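Long-range contacts in serine acetyltransferase (Entamoeba histolytica, PDB 3Q1X), which probably catalyses the transfer of an acetyl group from acetyl-CoA to L-serine, giving O-acetylserine for cysteine biosynthesis: residues D48-H53 with I123-P128; K173-I178 with G193-I198; G219-P224 with L239-V244. All coordinates share one frame; numbering follows the deposited sequence.

Contact 1: residues D48-H53 with I123-P128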
loop_
_atom_site.group_PDB
_atom_site.type_symbol
_atom_site.label_atom_id
_atom_site.label_comp_id
_atom_site.label_asym_id
_atom_site.label_seq_id
_atom_site.Cartn_x
_atom_site.Cartn_y
_atom_site.Cartn_z
ATOM N N ASP A 48 10.956 24.708 3.751
ATOM C CA ASP A 48 11.559 25.020 2.440
ATOM C C ASP A 48 11.072 24.096 1.334
ATOM O O ASP A 48 11.129 24.432 0.148
ATOM C CB ASP A 48 13.083 24.914 2.499
ATOM C CG ASP A 48 13.737 26.134 3.106
ATOM O OD1 ASP A 48 13.053 27.160 3.306
ATOM O OD2 ASP A 48 14.947 26.056 3.370
ATOM N N PHE A 49 10.602 22.923 1.732
ATOM C CA PHE A 49 10.278 21.883 0.770
ATOM C C PHE A 49 8.788 21.748 0.555
ATOM O O PHE A 49 8.355 21.079 -0.380
ATOM C CB PHE A 49 10.903 20.560 1.218
ATOM C CG PHE A 49 12.383 20.653 1.427
ATOM C CD1 PHE A 49 13.256 20.534 0.353
ATOM C CD2 PHE A 49 12.909 20.890 2.698
ATOM C CE1 PHE A 49 14.626 20.637 0.541
ATOM C CE2 PHE A 49 14.280 20.996 2.889
ATOM C CZ PHE A 49 15.139 20.864 1.813
ATOM N N PHE A 50 8.009 22.402 1.414
ATOM C CA PHE A 50 6.559 22.265 1.383
ATOM C C PHE A 50 5.807 23.586 1.443
ATOM O O PHE A 50 4.575 23.594 1.408
ATOM C CB PHE A 50 6.104 21.288 2.469
ATOM C CG PHE A 50 6.697 19.927 2.310
ATOM C CD1 PHE A 50 6.240 19.079 1.302
ATOM C CD2 PHE A 50 7.747 19.511 3.118
ATOM C CE1 PHE A 50 6.797 17.817 1.126
ATOM C CE2 PHE A 50 8.309 18.249 2.952
ATOM C CZ PHE A 50 7.829 17.403 1.951
ATOM N N MET A 51 6.552 24.694 1.522
ATOM C CA MET A 51 5.977 26.046 1.420
ATOM C C MET A 51 6.669 26.887 0.342
ATOM O O MET A 51 7.860 26.703 0.064
ATOM C CB MET A 51 6.084 26.810 2.756
ATOM C CG MET A 51 5.817 26.020 4.037
ATOM S SD MET A 51 5.694 27.105 5.486
ATOM C CE MET A 51 4.082 27.813 5.176
ATOM N N LYS A 52 5.928 27.831 -0.237
ATOM C CA LYS A 52 6.517 28.877 -1.075
ATOM C C LYS A 52 7.452 29.727 -0.212
ATOM O O LYS A 52 7.057 30.177 0.868
ATOM C CB LYS A 52 5.431 29.738 -1.698
ATOM N N HIS A 53 8.683 29.926 -0.686
ATOM C CA HIS A 53 9.737 30.639 0.058
ATOM C C HIS A 53 9.294 31.997 0.608
ATOM O O HIS A 53 9.696 32.394 1.706
ATOM C CB HIS A 53 10.982 30.799 -0.806
ATOM N N ILE A 123 14.628 12.881 -0.355
ATOM C CA ILE A 123 14.227 12.072 0.786
ATOM C C ILE A 123 13.113 12.762 1.558
ATOM O O ILE A 123 12.080 12.152 1.865
ATOM C CB ILE A 123 15.443 11.756 1.699
ATOM C CG1 ILE A 123 16.580 11.156 0.859
ATOM C CG2 ILE A 123 15.032 10.808 2.824
ATOM C CD1 ILE A 123 17.849 10.812 1.643
ATOM N N ILE A 124 13.331 14.047 1.830
ATOM C CA ILE A 124 12.356 14.913 2.470
ATOM C C ILE A 124 11.052 14.966 1.684
ATOM O O ILE A 124 9.981 14.835 2.258
ATOM C CB ILE A 124 12.925 16.334 2.658
ATOM C CG1 ILE A 124 14.114 16.269 3.631
ATOM C CG2 ILE A 124 11.814 17.311 3.084
ATOM C CD1 ILE A 124 14.893 17.551 3.809
ATOM N N ARG A 125 11.159 15.137 0.371
ATOM C CA ARG A 125 9.979 15.326 -0.459
ATOM C C ARG A 125 9.131 14.072 -0.612
ATOM O O ARG A 125 7.911 14.162 -0.631
ATOM C CB ARG A 125 10.377 15.852 -1.839
ATOM C CG ARG A 125 10.788 17.313 -1.856
ATOM C CD ARG A 125 9.582 18.228 -1.820
ATOM N NE ARG A 125 8.702 17.986 -2.957
ATOM C CZ ARG A 125 7.490 18.510 -3.104
ATOM N NH1 ARG A 125 6.978 19.304 -2.163
ATOM N NH2 ARG A 125 6.783 18.226 -4.192
ATOM N N CYS A 126 9.756 12.900 -0.725
ATOM C CA CYS A 126 8.984 11.736 -1.179
ATOM C C CYS A 126 9.431 10.352 -0.719
ATOM O O CYS A 126 8.825 9.375 -1.128
ATOM C CB CYS A 126 8.903 11.734 -2.709
ATOM S SG CYS A 126 10.411 11.161 -3.499
ATOM N N TYR A 127 10.468 10.244 0.112
ATOM C CA TYR A 127 10.875 8.901 0.574
ATOM C C TYR A 127 9.865 8.376 1.602
ATOM O O TYR A 127 9.646 9.018 2.628
ATOM C CB TYR A 127 12.287 8.903 1.158
ATOM C CG TYR A 127 13.391 8.585 0.155
ATOM C CD1 TYR A 127 14.388 7.662 0.479
ATOM C CD2 TYR A 127 13.431 9.185 -1.109
ATOM C CE1 TYR A 127 15.395 7.353 -0.415
ATOM C CE2 TYR A 127 14.452 8.885 -2.022
ATOM C CZ TYR A 127 15.424 7.955 -1.667
ATOM O OH TYR A 127 16.441 7.642 -2.547
ATOM N N PRO A 128 9.247 7.207 1.324
ATOM C CA PRO A 128 8.130 6.758 2.163
ATOM C C PRO A 128 8.535 6.368 3.593
ATOM O O PRO A 128 7.792 6.638 4.543
ATOM C CB PRO A 128 7.560 5.550 1.395
ATOM C CG PRO A 128 8.704 5.057 0.565
ATOM C CD PRO A 128 9.532 6.264 0.226
#
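The ring of Phe-49 lies between two aliphatic groups on opposite faces: the delta methyl of Ile-124 from across the contact, and CB of its own neighbour Asp-48, offset toward the rim. Ile-124 CD1 stands 4.0 Å from the centroid of the Phe-49 ring and 28° off the ring normal, which qualifies as a CH-pi contact. The Phe-50 ring is met differently. At its edge, in the ring plane, comes the carbonyl oxygen of Ile-124, 3.4 Å from Phe-50 CZ. The other branch of Ile-124 serves both rings, since CG2 reaches Phe-50 CE2 at 3.6 Å and Phe-49 CD2 at 3.8 Å; one isoleucine therefore wedges its two arms against two consecutive phenylalanines.

Arg-125 supplies the polar component. Its chain folds twice, at chi2 and chi3, and this brings NH1 back to donate to Phe-49 O at 2.9 Å. The donor sits nearly on the line of the carbonyl bond, but the acceptor is tilted out of the guanidinium plane and the N-H...O angle is only 140°, so the bond is of ordinary length but bent. The same NH1 is 3.5 Å from Phe-50 CD1, where the two side chains run past each other in opposite directions with their planes 30° apart. Further partners hold the guanidinium: NH2 bonds to Pro-30 O and forms a salt bridge with Glu-153 of the second subunit, while NE bonds to Tyr-79 of that subunit.

In the fold, the contact joins the short, weakly bonded helix 47-50 to helix 120-126 within the helical N-terminal part of the chain. Ile-124 also packs on Leu-107 of helix 82-113, and Phe-50 reaches Arg-42 and Lys-43 of helix 36-45.

Contact 2: residues K173-I178 with G193-I198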
loop_
_atom_site.group_PDB
_atom_site.type_symbol
_atom_site.label_atom_id
_atom_site.label_comp_id
_atom_site.label_asym_id
_atom_site.label_seq_id
_atom_site.Cartn_x
_atom_site.Cartn_y
_atom_site.Cartn_z
ATOM N N LYS A 173 15.193 4.739 18.205
ATOM C CA LYS A 173 16.218 5.767 18.319
ATOM C C LYS A 173 16.517 6.420 16.966
ATOM O O LYS A 173 15.869 6.098 15.969
ATOM C CB LYS A 173 17.482 5.201 18.974
ATOM C CG LYS A 173 17.250 4.779 20.429
ATOM C CD LYS A 173 18.555 4.582 21.181
ATOM C CE LYS A 173 18.295 4.321 22.660
ATOM N NZ LYS A 173 19.160 3.220 23.195
ATOM N N GLY A 174 17.479 7.345 16.949
ATOM C CA GLY A 174 17.789 8.139 15.761
ATOM C C GLY A 174 18.611 7.440 14.695
ATOM O O GLY A 174 18.937 6.262 14.818
ATOM N N HIS A 175 18.966 8.194 13.659
ATOM C CA HIS A 175 19.635 7.664 12.472
ATOM C C HIS A 175 18.922 6.418 11.945
ATOM O O HIS A 175 19.558 5.417 11.607
ATOM C CB HIS A 175 21.120 7.365 12.757
ATOM C CG HIS A 175 21.920 8.569 13.147
ATOM N ND1 HIS A 175 22.619 9.328 12.234
ATOM C CD2 HIS A 175 22.137 9.139 14.355
ATOM C CE1 HIS A 175 23.234 10.314 12.863
ATOM N NE2 HIS A 175 22.954 10.225 14.150
ATOM N N PHE A 176 17.598 6.499 11.889
ATOM C CA PHE A 176 16.760 5.382 11.515
ATOM C C PHE A 176 16.399 5.477 10.037
ATOM O O PHE A 176 16.051 6.552 9.538
ATOM C CB PHE A 176 15.500 5.358 12.390
ATOM C CG PHE A 176 14.589 4.193 12.125
ATOM C CD1 PHE A 176 15.041 2.884 12.250
ATOM C CD2 PHE A 176 13.276 4.409 11.751
ATOM C CE1 PHE A 176 14.188 1.802 11.997
ATOM C CE2 PHE A 176 12.405 3.333 11.502
ATOM C CZ PHE A 176 12.868 2.025 11.624
ATOM N N PHE A 177 16.490 4.351 9.339
ATOM C CA PHE A 177 16.171 4.311 7.908
ATOM C C PHE A 177 15.445 3.042 7.493
ATOM O O PHE A 177 15.956 1.934 7.673
ATOM C CB PHE A 177 17.443 4.493 7.075
ATOM C CG PHE A 177 17.221 4.470 5.573
ATOM C CD1 PHE A 177 16.187 5.198 4.973
ATOM C CD2 PHE A 177 18.095 3.760 4.754
ATOM C CE1 PHE A 177 16.008 5.182 3.582
ATOM C CE2 PHE A 177 17.934 3.743 3.362
ATOM C CZ PHE A 177 16.886 4.452 2.776
ATOM N N ILE A 178 14.246 3.216 6.937
ATOM C CA ILE A 178 13.535 2.153 6.247
ATOM C C ILE A 178 13.632 2.433 4.740
ATOM O O ILE A 178 13.104 3.426 4.258
ATOM C CB ILE A 178 12.042 2.060 6.666
ATOM C CG1 ILE A 178 11.906 1.720 8.154
ATOM C CG2 ILE A 178 11.316 1.033 5.813
ATOM C CD1 ILE A 178 10.582 2.128 8.765
ATOM N N GLY A 193 17.384 0.394 18.462
ATOM C CA GLY A 193 18.457 1.322 18.778
ATOM C C GLY A 193 18.788 2.278 17.645
ATOM O O GLY A 193 18.014 2.434 16.689
ATOM N N GLU A 194 19.949 2.918 17.763
ATOM C CA GLU A 194 20.442 3.889 16.795
ATOM C C GLU A 194 20.936 3.184 15.537
ATOM O O GLU A 194 21.360 2.028 15.598
ATOM C CB GLU A 194 21.603 4.683 17.423
ATOM C CG GLU A 194 21.907 6.035 16.794
ATOM C CD GLU A 194 20.998 7.149 17.290
ATOM O OE1 GLU A 194 21.013 8.237 16.677
ATOM O OE2 GLU A 194 20.267 6.945 18.287
ATOM N N TRP A 195 20.894 3.883 14.402
ATOM C CA TRP A 195 21.458 3.373 13.153
ATOM C C TRP A 195 20.891 2.021 12.730
ATOM O O TRP A 195 21.633 1.095 12.397
ATOM C CB TRP A 195 22.995 3.330 13.226
ATOM C CG TRP A 195 23.625 4.631 12.916
ATOM C CD1 TRP A 195 24.216 5.484 13.794
ATOM C CD2 TRP A 195 23.746 5.228 11.623
ATOM N NE1 TRP A 195 24.704 6.585 13.130
ATOM C CE2 TRP A 195 24.427 6.453 11.792
ATOM C CE3 TRP A 195 23.342 4.845 10.333
ATOM C CZ2 TRP A 195 24.710 7.308 10.720
ATOM C CZ3 TRP A 195 23.623 5.698 9.263
ATOM C CH2 TRP A 195 24.302 6.914 9.468
ATOM N N CYS A 196 19.569 1.909 12.755
ATOM C CA CYS A 196 18.911 0.713 12.258
ATOM C C CYS A 196 18.527 0.947 10.811
ATOM O O CYS A 196 17.934 1.977 10.471
ATOM C CB CYS A 196 17.687 0.354 13.096
ATOM S SG CYS A 196 17.001 -1.259 12.703
ATOM N N ARG A 197 18.917 0.011 9.957
ATOM C CA ARG A 197 18.584 0.055 8.542
ATOM C C ARG A 197 17.682 -1.125 8.219
ATOM O O ARG A 197 18.077 -2.277 8.390
ATOM C CB ARG A 197 19.855 -0.002 7.693
ATOM C CG ARG A 197 19.638 0.242 6.214
ATOM C CD ARG A 197 20.969 0.244 5.480
ATOM N NE ARG A 197 21.847 1.319 5.944
ATOM C CZ ARG A 197 23.136 1.435 5.645
ATOM N NH1 ARG A 197 23.743 0.529 4.883
ATOM N NH2 ARG A 197 23.825 2.460 6.122
ATOM N N ILE A 198 16.472 -0.834 7.755
ATOM C CA ILE A 198 15.448 -1.861 7.539
ATOM C C ILE A 198 14.931 -1.820 6.108
ATOM O O ILE A 198 14.609 -0.751 5.589
ATOM C CB ILE A 198 14.259 -1.698 8.539
ATOM C CG1 ILE A 198 14.726 -1.934 9.980
ATOM C CG2 ILE A 198 13.082 -2.610 8.179
ATOM C CD1 ILE A 198 13.638 -1.752 11.038
HETATM O O HOH W 1 17.710 3.618 14.104
HETATM O O HOH W 2 20.010 3.616 9.546
#
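The imidazole of His-175 and the indole of Trp-195 form an offset stack, with the centroids of the imidazole and the five-membered indole ring 4.2 Å apart and the planes only 17° from parallel. The base of the histidine takes part as well: His-175 CB is 3.5 Å from the centroid of that indole ring and almost exactly on its normal, a CH-pi contact. Trp-195 then carries the stack onward to Tyr-229. Beside this pair, Glu-194 bends at chi2 (82°), which swings its carboxylate back over the neighbouring turn, where OE2 accepts a weak bond from Gly-174 N at 3.1 Å.

These are matching corners of successive coils in a left-handed parallel beta-helix. His-175 and Trp-195, 20 residues apart, both have positive phi and psi, a left-handed backbone conformation at the same place in two successive coils. Beyond the corner the coils join as parallel strands: Phe-177 N donates to Cys-196 O at 3.0 Å, and Ile-198 N to Phe-177 O at 2.8 Å, both nearly straight. At the turn itself, Trp-195 N bonds to Gly-174 O, and one water ties Gly-174 O, Gly-193 O and Cys-196 N together.

On the inner face Ile-178 and Ile-198 lie side by side and point the same way, near Val-184. Phe-176, with CG anti to its N (chi1 -177°), turns a ring edge to its partners: CE1 is 3.7 Å from Ile-198 CD1, while CD1 is 3.8 Å from Cys-196 CB. On the outer face Phe-177 and Arg-197 touch loosely, CD2 to CG at 4.1 Å, their ring and guanidinium planes steeply inclined. Arg-197 NH1 continues to the carbonyl oxygen of His-208 in the second subunit, and Phe-177 packs on Ala-110 of helix 82-113.

Contact 3: residues G219-P224 with L239-V244. With SER (serine), chain B.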
loop_
_atom_site.group_PDB
_atom_site.type_symbol
_atom_site.label_atom_id
_atom_site.label_comp_id
_atom_site.label_asym_id
_atom_site.label_seq_id
_atom_site.Cartn_x
_atom_site.Cartn_y
_atom_site.Cartn_z
ATOM N N GLY A 219 -1.432 -6.891 25.698
ATOM C CA GLY A 219 -0.147 -6.222 25.873
ATOM C C GLY A 219 1.006 -7.111 26.291
ATOM O O GLY A 219 1.108 -8.264 25.864
ATOM N N THR A 220 1.858 -6.552 27.148
ATOM C CA THR A 220 3.138 -7.134 27.590
ATOM C C THR A 220 4.207 -7.131 26.504
ATOM O O THR A 220 3.903 -7.163 25.310
ATOM C CB THR A 220 3.035 -8.560 28.197
ATOM O OG1 THR A 220 2.914 -9.540 27.152
ATOM C CG2 THR A 220 1.880 -8.660 29.209
ATOM N N LYS A 221 5.463 -7.105 26.946
ATOM C CA LYS A 221 6.616 -7.127 26.055
ATOM C C LYS A 221 6.647 -8.452 25.294
ATOM O O LYS A 221 6.760 -9.531 25.889
ATOM C CB LYS A 221 7.893 -6.890 26.876
ATOM C CG LYS A 221 9.218 -7.061 26.152
ATOM C CD LYS A 221 9.359 -6.159 24.938
ATOM C CE LYS A 221 10.832 -6.006 24.560
ATOM N NZ LYS A 221 11.009 -5.422 23.205
ATOM N N ARG A 222 6.533 -8.363 23.970
ATOM C CA ARG A 222 6.320 -9.547 23.131
ATOM C C ARG A 222 6.921 -9.395 21.731
ATOM O O ARG A 222 6.773 -10.285 20.888
ATOM C CB ARG A 222 4.819 -9.863 23.029
ATOM C CG ARG A 222 4.018 -8.780 22.307
ATOM C CD ARG A 222 2.559 -8.795 22.709
ATOM N NE ARG A 222 1.773 -7.852 21.912
ATOM C CZ ARG A 222 1.532 -6.591 22.246
ATOM N NH1 ARG A 222 2.024 -6.076 23.372
ATOM N NH2 ARG A 222 0.795 -5.833 21.438
ATOM N N HIS A 223 7.579 -8.262 21.496
ATOM C CA HIS A 223 8.214 -7.957 20.216
ATOM C C HIS A 223 9.726 -7.779 20.447
ATOM O O HIS A 223 10.155 -7.559 21.587
ATOM C CB HIS A 223 7.593 -6.697 19.587
ATOM C CG HIS A 223 6.098 -6.741 19.461
ATOM N ND1 HIS A 223 5.440 -7.624 18.631
ATOM C CD2 HIS A 223 5.135 -5.983 20.038
ATOM C CE1 HIS A 223 4.136 -7.422 18.717
ATOM N NE2 HIS A 223 3.924 -6.433 19.567
ATOM N N PRO A 224 10.542 -7.873 19.376
ATOM C CA PRO A 224 11.997 -7.861 19.558
ATOM C C PRO A 224 12.585 -6.573 20.127
ATOM O O PRO A 224 11.998 -5.497 20.006
ATOM C CB PRO A 224 12.529 -8.074 18.133
ATOM C CG PRO A 224 11.421 -8.761 17.411
ATOM C CD PRO A 224 10.176 -8.156 17.974
ATOM N N LEU A 239 10.795 -12.432 15.257
ATOM C CA LEU A 239 9.568 -12.594 16.022
ATOM C C LEU A 239 9.784 -12.961 17.482
ATOM O O LEU A 239 10.666 -13.753 17.815
ATOM C CB LEU A 239 8.644 -13.619 15.348
ATOM C CG LEU A 239 8.284 -13.384 13.870
ATOM C CD1 LEU A 239 7.527 -14.556 13.314
ATOM C CD2 LEU A 239 7.477 -12.102 13.654
ATOM N N GLY A 240 8.959 -12.376 18.344
ATOM C CA GLY A 240 8.941 -12.730 19.758
ATOM C C GLY A 240 9.721 -11.775 20.635
ATOM O O GLY A 240 10.417 -10.876 20.141
ATOM N N ASN A 241 9.601 -11.976 21.945
ATOM C CA ASN A 241 10.322 -11.179 22.925
ATOM C C ASN A 241 11.776 -11.646 22.978
ATOM O O ASN A 241 12.200 -12.322 23.920
ATOM C CB ASN A 241 9.652 -11.289 24.304
ATOM C CG ASN A 241 10.356 -10.453 25.373
ATOM O OD1 ASN A 241 11.178 -9.581 25.069
ATOM N ND2 ASN A 241 10.037 -10.727 26.636
ATOM N N ILE A 242 12.528 -11.275 21.948
ATOM C CA ILE A 242 13.907 -11.715 21.776
ATOM C C ILE A 242 14.823 -10.502 21.669
ATOM O O ILE A 242 14.364 -9.394 21.383
ATOM C CB ILE A 242 14.065 -12.621 20.527
ATOM C CG1 ILE A 242 13.590 -11.887 19.259
ATOM C CG2 ILE A 242 13.326 -13.954 20.734
ATOM C CD1 ILE A 242 13.916 -12.602 17.966
ATOM N N ILE A 243 16.116 -10.714 21.899
ATOM C CA ILE A 243 17.087 -9.629 21.840
ATOM C C ILE A 243 18.058 -9.830 20.685
ATOM O O ILE A 243 18.711 -10.874 20.575
ATOM C CB ILE A 243 17.852 -9.451 23.187
ATOM C CG1 ILE A 243 16.886 -8.990 24.283
ATOM C CG2 ILE A 243 18.990 -8.446 23.040
ATOM C CD1 ILE A 243 17.404 -9.154 25.692
ATOM N N VAL A 244 18.113 -8.830 19.812
ATOM C CA VAL A 244 19.129 -8.755 18.775
ATOM C C VAL A 244 20.188 -7.742 19.224
ATOM O O VAL A 244 19.871 -6.598 19.581
ATOM C CB VAL A 244 18.527 -8.367 17.397
ATOM C CG1 VAL A 244 19.612 -8.301 16.336
ATOM C CG2 VAL A 244 17.440 -9.355 16.981
HETATM N N SER B . -0.652 -7.457 16.453
HETATM C CA SER B . 0.090 -8.551 17.151
HETATM C C SER B . 0.666 -8.051 18.469
HETATM O O SER B . 0.562 -6.871 18.798
HETATM C CB SER B . 1.208 -9.095 16.257
HETATM O OG SER B . 2.206 -8.109 16.027
HETATM O OXT SER B . 1.245 -8.819 19.227
#
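Pro-224 and Gly-240 lead a backbone packing contact, made where the long loop after strand 203-205 re-enters the coil and lies against the next turn of the beta-helix. Direct hydrogen bonding is absent between the two segments. Pro-224 N, which has no hydrogen, is 3.1 Å from Gly-240 O, and the closest substitute is a CA-H...O contact from Pro-224 CA to Ile-242 O at 3.4 Å. Asn-241, the centre of an inverse gamma turn, crosses Lys-221 at about a right angle, with OD1 3.4 Å from Lys-221 CG. The lysine's NZ bonds to His-223 O, Thr-189 O and Thr-225 OG1.

The other side of this loop faces the ligand. Arg-222, extended from CG to NE, grips the serine carboxylate with two bonds, NE to OXT at 2.9 Å and NH2 to O at 2.8 Å. Its rotation is fixed further by NH1 bonding to Thr-220 O and by the salt bridge from NH2 to Glu-188. His-223 lays NE2 over one guanidinium face, while its CE1 comes 3.3 Å from OXT. With Asp-114 and Asp-179 of the third subunit also bonded to the ligand, this is an intersubunit serine-binding site of a hexapeptide-repeat acyltransferase.

The three contacts follow one another along the chain and, in space, lead from the helical part into the beta-helix. Contacts 1 and 2 have centres 21 Å apart but touch, through Tyr-127 CD1 and Phe-177 CE1 at 4.3 Å, and both also reach the second subunit. Contact 3 lies about 18 Å from contact 2 between centres, with nearest atoms about 8 Å apart, and about 35 Å from contact 1, on the opposite side of the chain's centre. Only contact 3 binds serine through its own residues. The Phe-177 side chain in contact 2 is nevertheless about 6 Å from a bound serine and touches Asp-114, whose counterpart in the third subunit bonds to the serine of contact 3.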